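Local coordinates for type 3 secretion system translocon protein SctE (Shigella flexneri, PDB 3U0C) that forms, together with its partner IpaC, a pore in the host cell membrane through which type III effector proteins pass into the cytosol, at residues S51-L54 / T55-I58. Numbering follows the deposited sequence.
Sequences SSQL and TLLI
Thr55 sits one alpha-helical turn after Ser51 and grips its carbonyl oxygen twice. Thr55 N donates to Ser51 O at 3.0 Å and Thr55 OG1 donates to the same oxygen at 2.7 Å, the two donors arriving from opposite faces of the carbonyl plane. The threonine torsion (chi1 -44°) sets OG1 beside its own backbone N, where it can reach back to the carbonyl of the preceding turn. Lys81 NZ also bonds OG1, tying the short helix 50-65, the first of the model, to the long helix 71-141 on which it folds back in the N-terminal coiled-coil domain of the translocator. Leu54 packs against the same helix: with CG anti to its N (chi1 -179°), its side chain leans on Ile77 and Trp80, while its carbonyl continues the helical ladder, Leu54 O accepting from Ile58 N in a nearly straight bond (N-H...O 176°). Ile58, one turn on, also touches Ile77. On the exposed flank, Gln53 bends at chi2 and crosses Leu56 obliquely, with Gln53 NE2 3.4 Å from Leu56 CD1. Leu56 CG, for its part, lies 3.4 Å from Ser52 O, the oxygen that accepts the Leu56 N-H.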
loop_
_atom_site.group_PDB
_atom_site.type_symbol
_atom_site.label_atom_id
_atom_site.label_comp_id
_atom_site.label_asym_id
_atom_site.label_seq_id
_atom_site.Cartn_x
_atom_site.Cartn_y
_atom_site.Cartn_z
ATOM N N SER A 51 -14.052 -33.990 16.762
ATOM C CA SER A 51 -15.305 -33.610 17.390
ATOM C C SER A 51 -16.322 -34.743 17.370
ATOM O O SER A 51 -16.979 -34.995 18.370
ATOM C CB SER A 51 -15.888 -32.376 16.708
ATOM O OG SER A 51 -17.118 -31.991 17.289
ATOM N N SER A 52 -16.456 -35.411 16.230
ATOM C CA SER A 52 -17.433 -36.481 16.116
ATOM C C SER A 52 -16.986 -37.667 16.961
ATOM O O SER A 52 -17.782 -38.251 17.693
ATOM C CB SER A 52 -17.665 -36.886 14.661
ATOM O OG SER A 52 -16.585 -37.636 14.150
ATOM N N GLN A 53 -15.702 -38.001 16.887
ATOM C CA GLN A 53 -15.171 -39.054 17.735
ATOM C C GLN A 53 -15.425 -38.767 19.218
ATOM O O GLN A 53 -15.853 -39.647 19.962
ATOM C CB GLN A 53 -13.687 -39.294 17.478
ATOM C CG GLN A 53 -13.365 -39.768 16.076
ATOM C CD GLN A 53 -13.939 -41.139 15.757
ATOM O OE1 GLN A 53 -13.243 -42.149 15.863
ATOM N NE2 GLN A 53 -15.201 -41.177 15.336
ATOM N N LEU A 54 -15.160 -37.534 19.632
ATOM C CA LEU A 54 -15.406 -37.105 21.004
ATOM C C LEU A 54 -16.877 -37.283 21.403
ATOM O O LEU A 54 -17.173 -37.719 22.515
ATOM C CB LEU A 54 -14.956 -35.654 21.209
ATOM C CG LEU A 54 -15.132 -35.093 22.617
ATOM C CD1 LEU A 54 -14.333 -35.926 23.607
ATOM C CD2 LEU A 54 -14.725 -33.626 22.688
ATOM N N THR A 55 -17.785 -36.946 20.493
ATOM C CA THR A 55 -19.206 -37.129 20.742
ATOM C C THR A 55 -19.515 -38.610 20.989
ATOM O O THR A 55 -20.296 -38.959 21.875
ATOM C CB THR A 55 -20.073 -36.612 19.576
ATOM O OG1 THR A 55 -19.584 -35.345 19.123
ATOM C CG2 THR A 55 -21.519 -36.434 20.016
ATOM N N LEU A 56 -18.885 -39.475 20.205
ATOM C CA LEU A 56 -19.095 -40.897 20.345
ATOM C C LEU A 56 -18.552 -41.364 21.682
ATOM O O LEU A 56 -19.179 -42.166 22.373
ATOM C CB LEU A 56 -18.432 -41.653 19.201
ATOM C CG LEU A 56 -19.094 -41.367 17.850
ATOM C CD1 LEU A 56 -18.230 -41.859 16.696
ATOM C CD2 LEU A 56 -20.507 -41.968 17.788
ATOM N N LEU A 57 -17.391 -40.843 22.050
ATOM C CA LEU A 57 -16.738 -41.249 23.285
ATOM C C LEU A 57 -17.570 -40.914 24.517
ATOM O O LEU A 57 -17.845 -41.779 25.352
ATOM C CB LEU A 57 -15.354 -40.613 23.392
ATOM C CG LEU A 57 -14.603 -40.855 24.696
ATOM C CD1 LEU A 57 -14.599 -42.332 25.046
ATOM C CD2 LEU A 57 -13.177 -40.318 24.570
ATOM N N ILE A 58 -17.971 -39.657 24.632
ATOM C CA ILE A 58 -18.735 -39.244 25.786
ATOM C C ILE A 58 -20.102 -39.949 25.793
ATOM O O ILE A 58 -20.605 -40.325 26.849
ATOM C CB ILE A 58 -18.886 -37.724 25.874
ATOM C CG1 ILE A 58 -19.443 -37.339 27.244
ATOM C CG2 ILE A 58 -19.764 -37.200 24.736
ATOM C CD1 ILE A 58 -18.699 -37.950 28.411
#